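UDP-glucose:anthocyanidin 3-O-glucosyltransferase (PDB 4REL) is a plant glycosyltransferase of the GT-B fold, built from two Rossmann-like domains that face each other across a cleft. Local coordinates at residues A[36-41]-A[102-107]; A[296-301]-A[306-311]; A[220-225]-A[233-238]. One frame throughout, in Å; residues are numbered along the deposited sequence. Where two conformers were deposited one is given.

Contact 1. Residues A[36-41]-A[102-107]. With ACT (acetate ion), chain G.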
loop_
_atom_site.group_PDB
_atom_site.type_symbol
_atom_site.label_atom_id
_atom_site.label_comp_id
_atom_site.label_asym_id
_atom_site.label_seq_id
_atom_site.Cartn_x
_atom_site.Cartn_y
_atom_site.Cartn_z
ATOM N N SER A 36 9.008 21.672 13.251
ATOM C CA SER A 36 7.981 22.010 12.266
ATOM C C SER A 36 7.907 20.935 11.206
ATOM O O SER A 36 8.942 20.500 10.700
ATOM C CB SER A 36 8.315 23.330 11.575
ATOM O OG SER A 36 8.371 24.386 12.527
ATOM N N PHE A 37 6.685 20.535 10.860
ATOM C CA PHE A 37 6.452 19.576 9.786
ATOM C C PHE A 37 5.539 20.218 8.747
ATOM O O PHE A 37 4.412 20.615 9.048
ATOM C CB PHE A 37 5.840 18.280 10.339
ATOM C CG PHE A 37 6.780 17.514 11.242
ATOM C CD1 PHE A 37 7.539 16.463 10.745
ATOM C CD2 PHE A 37 6.944 17.881 12.573
ATOM C CE1 PHE A 37 8.421 15.761 11.565
ATOM C CE2 PHE A 37 7.830 17.188 13.397
ATOM C CZ PHE A 37 8.565 16.125 12.892
ATOM N N SER A 38 6.040 20.327 7.522
ATOM C CA SER A 38 5.316 21.017 6.469
ATOM C C SER A 38 4.924 20.009 5.402
ATOM O O SER A 38 5.776 19.505 4.671
ATOM C CB SER A 38 6.176 22.139 5.880
ATOM O OG SER A 38 6.390 23.189 6.835
ATOM N N PHE A 39 3.630 19.720 5.331
ATOM C CA PHE A 39 3.088 18.674 4.464
ATOM C C PHE A 39 2.616 19.324 3.166
ATOM O O PHE A 39 1.701 20.147 3.164
ATOM C CB PHE A 39 1.922 17.983 5.186
ATOM C CG PHE A 39 1.578 16.623 4.651
ATOM C CD1 PHE A 39 2.115 15.483 5.229
ATOM C CD2 PHE A 39 0.705 16.483 3.584
ATOM C CE1 PHE A 39 1.795 14.221 4.755
ATOM C CE2 PHE A 39 0.375 15.217 3.099
ATOM C CZ PHE A 39 0.920 14.093 3.682
ATOM N N ILE A 40 3.238 18.946 2.057
ATOM C CA ILE A 40 3.053 19.661 0.802
ATOM C C ILE A 40 2.349 18.750 -0.199
ATOM O O ILE A 40 2.947 17.812 -0.727
ATOM C CB ILE A 40 4.414 20.112 0.228
ATOM C CG1 ILE A 40 5.147 21.008 1.238
ATOM C CG2 ILE A 40 4.228 20.832 -1.102
ATOM C CD1 ILE A 40 6.638 21.225 0.913
ATOM N N GLY A 41 1.073 19.022 -0.448
ATOM C CA GLY A 41 0.290 18.198 -1.361
ATOM C C GLY A 41 -0.397 19.032 -2.421
ATOM O O GLY A 41 -0.160 20.237 -2.513
ATOM N N ALA A 102 8.153 30.484 4.137
ATOM C CA ALA A 102 7.536 31.781 4.417
ATOM C C ALA A 102 6.661 31.732 5.674
ATOM O O ALA A 102 6.671 32.663 6.481
ATOM C CB ALA A 102 6.727 32.276 3.214
ATOM N N GLU A 103 5.925 30.638 5.862
ATOM C CA GLU A 103 5.014 30.525 7.000
ATOM C C GLU A 103 5.761 30.268 8.303
ATOM O O GLU A 103 5.476 30.887 9.339
ATOM C CB GLU A 103 3.973 29.423 6.756
ATOM C CG GLU A 103 3.079 29.105 7.962
ATOM C CD GLU A 103 2.180 30.263 8.362
ATOM O OE1 GLU A 103 2.006 31.193 7.552
ATOM O OE2 GLU A 103 1.644 30.245 9.488
ATOM N N THR A 104 6.733 29.362 8.252
ATOM C CA THR A 104 7.465 28.972 9.461
ATOM C C THR A 104 8.604 29.925 9.807
ATOM O O THR A 104 9.085 29.940 10.940
ATOM C CB THR A 104 8.062 27.559 9.326
ATOM O OG1 THR A 104 9.011 27.546 8.252
ATOM C CG2 THR A 104 6.968 26.532 9.066
ATOM N N LYS A 105 9.044 30.694 8.815
ATOM C CA LYS A 105 10.250 31.531 8.911
ATOM C C LYS A 105 11.511 30.709 9.180
ATOM O O LYS A 105 12.502 31.220 9.724
ATOM C CB LYS A 105 10.082 32.654 9.948
ATOM C CG LYS A 105 8.838 33.505 9.706
ATOM C CD LYS A 105 8.766 34.683 10.676
ATOM C CE LYS A 105 7.597 35.618 10.347
ATOM N NZ LYS A 105 7.679 36.213 8.965
ATOM N N GLN A 106 11.474 29.440 8.775
ATOM C CA GLN A 106 12.573 28.505 9.016
ATOM C C GLN A 106 12.978 27.837 7.718
ATOM O O GLN A 106 12.128 27.325 6.997
ATOM C CB GLN A 106 12.143 27.409 10.001
ATOM C CG GLN A 106 11.717 27.902 11.385
ATOM C CD GLN A 106 11.132 26.777 12.233
ATOM O OE1 GLN A 106 10.367 25.950 11.739
ATOM N NE2 GLN A 106 11.508 26.730 13.509
ATOM N N SER A 107 14.273 27.825 7.426
ATOM C CA SER A 107 14.767 27.065 6.288
ATOM C C SER A 107 14.474 25.585 6.562
ATOM O O SER A 107 14.454 25.142 7.718
ATOM C CB SER A 107 16.269 27.296 6.102
ATOM O OG SER A 107 16.992 26.878 7.247
HETATM C C ACT G . 5.907 24.338 15.370
HETATM O O ACT G . 6.264 24.417 14.174
HETATM O OXT ACT G . 4.827 24.843 15.761
HETATM C CH3 ACT G . 6.861 23.748 16.374
#

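Contact 2. Residues A[296-301]-A[306-311]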
loop_
_atom_site.group_PDB
_atom_site.type_symbol
_atom_site.label_atom_id
_atom_site.label_comp_id
_atom_site.label_asym_id
_atom_site.label_seq_id
_atom_site.Cartn_x
_atom_site.Cartn_y
_atom_site.Cartn_z
ATOM N N PHE A 296 -20.926 -13.648 3.334
ATOM C CA PHE A 296 -19.943 -12.750 2.750
ATOM C C PHE A 296 -20.299 -11.289 2.954
ATOM O O PHE A 296 -21.470 -10.940 3.105
ATOM C CB PHE A 296 -19.762 -13.048 1.245
ATOM C CG PHE A 296 -21.008 -12.822 0.420
ATOM C CD1 PHE A 296 -21.300 -11.564 -0.102
ATOM C CD2 PHE A 296 -21.880 -13.872 0.154
ATOM C CE1 PHE A 296 -22.454 -11.352 -0.869
ATOM C CE2 PHE A 296 -23.023 -13.671 -0.613
ATOM C CZ PHE A 296 -23.316 -12.408 -1.121
ATOM N N VAL A 297 -19.272 -10.444 2.986
ATOM C CA VAL A 297 -19.440 -9.004 2.911
ATOM C C VAL A 297 -18.601 -8.559 1.725
ATOM O O VAL A 297 -17.398 -8.792 1.696
ATOM C CB VAL A 297 -18.917 -8.301 4.166
ATOM C CG1 VAL A 297 -19.068 -6.785 4.009
ATOM C CG2 VAL A 297 -19.676 -8.772 5.395
ATOM N N TRP A 298 -19.238 -7.939 0.738
ATOM C CA TRP A 298 -18.530 -7.523 -0.467
ATOM C C TRP A 298 -18.603 -6.006 -0.558
ATOM O O TRP A 298 -19.693 -5.435 -0.688
ATOM C CB TRP A 298 -19.173 -8.182 -1.695
ATOM C CG TRP A 298 -18.493 -7.942 -3.023
ATOM C CD1 TRP A 298 -17.345 -7.233 -3.255
ATOM C CD2 TRP A 298 -18.927 -8.434 -4.302
ATOM N NE1 TRP A 298 -17.036 -7.263 -4.604
ATOM C CE2 TRP A 298 -17.999 -7.982 -5.265
ATOM C CE3 TRP A 298 -20.018 -9.203 -4.725
ATOM C CZ2 TRP A 298 -18.124 -8.277 -6.621
ATOM C CZ3 TRP A 298 -20.145 -9.493 -6.075
ATOM C CH2 TRP A 298 -19.205 -9.031 -7.006
ATOM N N ALA A 299 -17.446 -5.354 -0.444
ATOM C CA ALA A 299 -17.365 -3.914 -0.614
ATOM C C ALA A 299 -17.166 -3.689 -2.095
ATOM O O ALA A 299 -16.118 -4.035 -2.647
ATOM C CB ALA A 299 -16.203 -3.340 0.183
ATOM N N LEU A 300 -18.197 -3.136 -2.732
ATOM C CA LEU A 300 -18.277 -3.018 -4.182
ATOM C C LEU A 300 -18.759 -1.613 -4.548
ATOM O O LEU A 300 -19.772 -1.145 -4.018
ATOM C CB LEU A 300 -19.264 -4.064 -4.728
ATOM C CG LEU A 300 -19.561 -4.080 -6.229
ATOM C CD1 LEU A 300 -18.344 -4.532 -7.019
ATOM C CD2 LEU A 300 -20.746 -4.981 -6.545
ATOM N N LYS A 301 -18.043 -0.943 -5.452
ATOM C CA LYS A 301 -18.469 0.375 -5.920
ATOM C C LYS A 301 -19.879 0.359 -6.494
ATOM O O LYS A 301 -20.266 -0.558 -7.228
ATOM C CB LYS A 301 -17.499 0.943 -6.963
ATOM C CG LYS A 301 -16.217 1.504 -6.375
ATOM C CD LYS A 301 -15.361 2.183 -7.440
ATOM C CE LYS A 301 -13.985 2.549 -6.888
ATOM N NZ LYS A 301 -13.065 3.092 -7.934
ATOM N N SER A 306 -25.005 -2.489 -11.345
ATOM C CA SER A 306 -25.805 -2.763 -12.540
ATOM C C SER A 306 -25.304 -3.961 -13.347
ATOM O O SER A 306 -26.025 -4.487 -14.196
ATOM C CB SER A 306 -25.884 -1.524 -13.447
ATOM O OG SER A 306 -24.590 -1.073 -13.821
ATOM N N ILE A 307 -24.077 -4.401 -13.094
ATOM C CA ILE A 307 -23.561 -5.534 -13.864
ATOM C C ILE A 307 -23.603 -6.856 -13.094
ATOM O O ILE A 307 -23.337 -7.914 -13.663
ATOM C CB ILE A 307 -22.152 -5.274 -14.416
ATOM C CG1 ILE A 307 -21.140 -5.194 -13.281
ATOM C CG2 ILE A 307 -22.132 -4.004 -15.276
ATOM C CD1 ILE A 307 -19.702 -5.252 -13.751
ATOM N N LEU A 308 -23.944 -6.798 -11.807
ATOM C CA LEU A 308 -24.176 -8.017 -11.033
ATOM C C LEU A 308 -25.317 -8.791 -11.670
ATOM O O LEU A 308 -26.226 -8.179 -12.235
ATOM C CB LEU A 308 -24.553 -7.657 -9.597
ATOM C CG LEU A 308 -23.472 -6.985 -8.761
ATOM C CD1 LEU A 308 -24.029 -6.621 -7.385
ATOM C CD2 LEU A 308 -22.267 -7.901 -8.617
ATOM N N PRO A 309 -25.274 -10.137 -11.596
ATOM C CA PRO A 309 -26.346 -10.983 -12.128
ATOM C C PRO A 309 -27.701 -10.524 -11.597
ATOM O O PRO A 309 -27.793 -10.122 -10.433
ATOM C CB PRO A 309 -26.002 -12.370 -11.568
ATOM C CG PRO A 309 -24.515 -12.347 -11.429
ATOM C CD PRO A 309 -24.189 -10.936 -10.997
ATOM N N LYS A 310 -28.728 -10.544 -12.442
ATOM C CA LYS A 310 -30.062 -10.170 -11.995
ATOM C C LYS A 310 -30.500 -11.047 -10.818
ATOM O O LYS A 310 -30.402 -12.273 -10.876
ATOM C CB LYS A 310 -31.075 -10.289 -13.139
ATOM C CG LYS A 310 -32.480 -9.889 -12.720
ATOM C CD LYS A 310 -33.479 -9.955 -13.863
ATOM C CE LYS A 310 -34.819 -9.384 -13.419
ATOM N NZ LYS A 310 -35.884 -9.566 -14.439
ATOM N N GLY A 311 -30.954 -10.407 -9.739
ATOM C CA GLY A 311 -31.434 -11.128 -8.575
ATOM C C GLY A 311 -30.367 -11.619 -7.609
ATOM O O GLY A 311 -30.697 -12.161 -6.548
#

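Contact 3. Residues A[220-225]-A[233-238]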
loop_
_atom_site.group_PDB
_atom_site.type_symbol
_atom_site.label_atom_id
_atom_site.label_comp_id
_atom_site.label_asym_id
_atom_site.label_seq_id
_atom_site.Cartn_x
_atom_site.Cartn_y
_atom_site.Cartn_z
ATOM N N PRO A 220 14.776 -12.479 5.675
ATOM C CA PRO A 220 15.995 -11.878 6.230
ATOM C C PRO A 220 17.075 -11.603 5.174
ATOM O O PRO A 220 17.783 -10.597 5.283
ATOM C CB PRO A 220 16.475 -12.926 7.239
ATOM C CG PRO A 220 15.232 -13.648 7.643
ATOM C CD PRO A 220 14.348 -13.673 6.427
ATOM N N LEU A 221 17.201 -12.469 4.169
ATOM C CA LEU A 221 18.166 -12.229 3.089
ATOM C C LEU A 221 17.796 -11.032 2.223
ATOM O O LEU A 221 18.672 -10.300 1.763
ATOM C CB LEU A 221 18.329 -13.468 2.203
ATOM C CG LEU A 221 19.541 -14.338 2.507
ATOM C CD1 LEU A 221 19.488 -14.863 3.934
ATOM C CD2 LEU A 221 19.635 -15.482 1.506
ATOM N N PHE A 222 16.500 -10.846 1.974
ATOM C CA PHE A 222 16.054 -9.649 1.280
ATOM C C PHE A 222 16.434 -8.411 2.090
ATOM O O PHE A 222 16.897 -7.412 1.530
ATOM C CB PHE A 222 14.540 -9.678 1.013
ATOM C CG PHE A 222 13.941 -8.318 0.823
ATOM C CD1 PHE A 222 14.039 -7.663 -0.394
ATOM C CD2 PHE A 222 13.282 -7.682 1.872
ATOM C CE1 PHE A 222 13.489 -6.379 -0.557
ATOM C CE2 PHE A 222 12.739 -6.419 1.711
ATOM C CZ PHE A 222 12.845 -5.769 0.496
ATOM N N VAL A 223 16.239 -8.472 3.407
ATOM C CA VAL A 223 16.525 -7.323 4.249
ATOM C C VAL A 223 18.013 -7.026 4.189
ATOM O O VAL A 223 18.404 -5.873 4.013
ATOM C CB VAL A 223 16.069 -7.542 5.703
ATOM C CG1 VAL A 223 16.500 -6.376 6.584
ATOM C CG2 VAL A 223 14.550 -7.732 5.759
ATOM N N LYS A 224 18.839 -8.070 4.298
ATOM C CA LYS A 224 20.290 -7.895 4.195
ATOM C C LYS A 224 20.692 -7.339 2.839
ATOM O O LYS A 224 21.526 -6.446 2.758
ATOM C CB LYS A 224 21.037 -9.205 4.460
ATOM C CG LYS A 224 21.073 -9.596 5.918
ATOM C CD LYS A 224 22.009 -10.776 6.134
ATOM C CE LYS A 224 22.162 -11.083 7.615
ATOM N NZ LYS A 224 23.164 -12.159 7.855
ATOM N N TYR A 225 20.091 -7.862 1.777
ATOM C CA TYR A 225 20.362 -7.344 0.441
ATOM C C TYR A 225 20.061 -5.844 0.343
ATOM O O TYR A 225 20.870 -5.073 -0.179
ATOM C CB TYR A 225 19.574 -8.130 -0.616
ATOM C CG TYR A 225 19.755 -7.623 -2.031
ATOM C CD1 TYR A 225 20.895 -7.935 -2.759
ATOM C CD2 TYR A 225 18.777 -6.845 -2.641
ATOM C CE1 TYR A 225 21.056 -7.484 -4.061
ATOM C CE2 TYR A 225 18.931 -6.386 -3.943
ATOM C CZ TYR A 225 20.072 -6.709 -4.641
ATOM O OH TYR A 225 20.235 -6.269 -5.926
ATOM N N LEU A 233 18.386 1.476 6.146
ATOM C CA LEU A 233 17.064 0.908 5.932
ATOM C C LEU A 233 16.353 0.847 7.263
ATOM O O LEU A 233 16.820 0.171 8.181
ATOM C CB LEU A 233 17.169 -0.509 5.360
ATOM C CG LEU A 233 15.860 -1.268 5.112
ATOM C CD1 LEU A 233 15.037 -0.633 3.981
ATOM C CD2 LEU A 233 16.171 -2.727 4.784
ATOM N N LEU A 234 15.229 1.552 7.369
ATOM C CA LEU A 234 14.494 1.639 8.626
ATOM C C LEU A 234 13.060 1.171 8.416
ATOM O O LEU A 234 12.418 1.540 7.421
ATOM C CB LEU A 234 14.493 3.088 9.137
ATOM C CG LEU A 234 15.842 3.776 9.378
ATOM C CD1 LEU A 234 15.664 5.280 9.692
ATOM C CD2 LEU A 234 16.588 3.079 10.504
ATOM N N TYR A 235 12.557 0.352 9.337
ATOM C CA TYR A 235 11.162 -0.075 9.282
ATOM C C TYR A 235 10.391 0.630 10.393
ATOM O O TYR A 235 10.770 0.556 11.562
ATOM C CB TYR A 235 11.036 -1.591 9.463
ATOM C CG TYR A 235 11.439 -2.443 8.279
ATOM C CD1 TYR A 235 10.482 -3.087 7.502
ATOM C CD2 TYR A 235 12.778 -2.622 7.952
ATOM C CE1 TYR A 235 10.855 -3.886 6.417
ATOM C CE2 TYR A 235 13.155 -3.414 6.879
ATOM C CZ TYR A 235 12.190 -4.037 6.117
ATOM O OH TYR A 235 12.585 -4.825 5.065
ATOM N N VAL A 236 9.327 1.331 10.024
ATOM C CA VAL A 236 8.440 1.938 11.007
ATOM C C VAL A 236 7.070 1.289 10.878
ATOM O O VAL A 236 6.534 1.159 9.773
ATOM C CB VAL A 236 8.351 3.455 10.822
ATOM C CG1 VAL A 236 7.339 4.063 11.795
ATOM C CG2 VAL A 236 9.724 4.071 11.036
ATOM N N VAL A 237 6.534 0.856 12.018
ATOM C CA VAL A 237 5.289 0.098 12.073
ATOM C C VAL A 237 4.176 0.859 11.364
ATOM O O VAL A 237 3.920 2.027 11.675
ATOM C CB VAL A 237 4.894 -0.186 13.543
ATOM C CG1 VAL A 237 3.442 -0.610 13.653
ATOM C CG2 VAL A 237 5.808 -1.251 14.132
ATOM N N PRO A 238 3.508 0.199 10.407
ATOM C CA PRO A 238 2.490 0.832 9.553
ATOM C C PRO A 238 1.139 1.033 10.224
ATOM O O PRO A 238 0.283 1.701 9.645
ATOM C CB PRO A 238 2.330 -0.175 8.402
ATOM C CG PRO A 238 2.730 -1.488 9.000
ATOM C CD PRO A 238 3.853 -1.157 9.939
#

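Contact 1. Residues A[36-41]-A[102-107]
The side-chain carbonyl oxygen of Q106 reaches the hydroxyl of S36 where strand 36-41, in the parallel sheet of the N-terminal Rossmann-like domain, faces the end of helix 89-104. The Q106 chain is extended beyond CG, which carries its amide across to the strand. The serine hydroxyl lies between two oxygens, Q106 OE1 and the O of an acetate probably from the crystallisation liquor, each 2.7 Å from S36 OG. The acetate is also held by R60 NH1.

T104 faces the strand with its methyl: CG2 packs 4.1 Å from S38 OG and lies near S36 CB. Threonine suits the helix end because its two branches divide the work. With chi1 at 62°, OG1 stands between the backbone N and the carbonyl carbon, turned to the helix, where it also bonds A100 O. S38 is small enough to leave room for that methyl and bonds H6 NE2, while H6 ND1 pairs with Q106 O. K105, with phi of 60°, turns the chain out of the helix, and the ST turn is closed by Q106 N donating to T104 OG1 at 3.2 Å.

Contact 2. Residues A[296-301]-A[306-311]
W298 and L300 both hold CG anti to the backbone N (chi1 -175° and 177°), and with one residue between them they project from the same side of the chain toward L308. The leucine's own CG is instead anti to its carbonyl carbon (chi1 -66°). The setting is the parallel sheet of the C-terminal Rossmann-like domain: strand 296-299 lies between strands 320-323 and 266-270, and the loop that follows it carries L308 and leads into helix 312-315.

The backbones stay well apart, with L300 CA and L308 CA 10.3 Å from each other, so side chains alone make the contact. L308 and W298 run antiparallel alongside each other, the leucine pointing back toward the strand. L308 CD2 lies between the indole and L300, touching both: it comes obliquely to the far end of the ring, 3.6 Å from W298 CH2, and is 3.9 Å from L300 CD2. L308 CD1 adds a second contact as the two leucines meet tip to tip, 3.8 Å from L300 CD2.

The branched leucine end suits this place because it puts two methyls at L300 while one of them also touches the indole; tryptophan has the length to extend from the strand to the loop. The indole is walled in further by V285 and L289 of helix 279-292, by F312 and by the ring of F271, and L308 also touches V313. The atoms that touch across this contact are all carbons. L300, just beyond the strand end, covers part of the indole: its CD2 sits 4.1 Å above one face of the W298 ring, offset toward the rim.

Contact 3. Residues A[220-225]-A[233-238]
Helix 220-225 passes strand 233-235 with the two axes 10.6 Å apart at closest and 134° between their directions, as expected when the helix of a beta-alpha-beta crossover runs back against its strands. V223 meets both L233 and Y235 across this gap, and F222 meets Y235 alone. The unit here is strand 208-211, helix 220-229 and strand 233-235, at one edge of the N-terminal Rossmann-like sheet.

Y235 supplies the long reach. Its CG is anti to the carbonyl carbon (chi1 -75°), and the ring extends from the strand until its hydroxyl lies among the helix side chains. There V223 CG2 is 3.6 Å from Y235 OH, and F222 CE2 approaches the same oxygen at 3.7 Å. Both helix residues cross the tyrosine side chain at a slant. These neighbours are carbon atoms, and the polar need of the hydroxyl is met by D218 OD2, just before the helix. Tyrosine therefore fits twice over: its ring fills the layer between helix and sheet, and its OH is hydrogen-bonded to that aspartate.

L233, two residues earlier on the same side of the strand, crosses V223 at about a right angle. Valine suits the spot as a compact, branched residue that offers a methyl to each neighbour, CG2 to the tyrosine and CG1 to the leucine. L234, between them, instead packs on helix 431-445, and R227 NH1 bonds L233 O. The side chain of F222 is about 12 Å from the bound 3,5,7-trihydroxy-2-(4-hydroxyphenyl)-4H-chromen-4-one (KMP), and helps to pack the helix on the sheet behind that pocket's wall, touching S143 as well. L233 CD2 settles 4.1 Å from V223 CG1 and 3.9 Å from V223 O.

In the fold
Along the chain the order is contact 1, contact 3, contact 2. The first two belong to the same seven-stranded parallel sheet: strand 36-42 is next to one outermost strand, 59-64, whereas 233-235 forms the other edge. Their centres are 30 Å apart, so they mark distant parts of one domain. Contact 2 belongs to the six-stranded sheet of the other domain, 45 Å from contact 1 and 39 Å from contact 3 between centres, with contact 3 across the chain's centre. No two of them touch. Contact 1 joins a strand to a helix end and the turn after it, contact 2 a strand to its following loop, and contact 3 the helix and strand of a crossover. Residues of both halves, such as H17 and D367, line the KMP pocket.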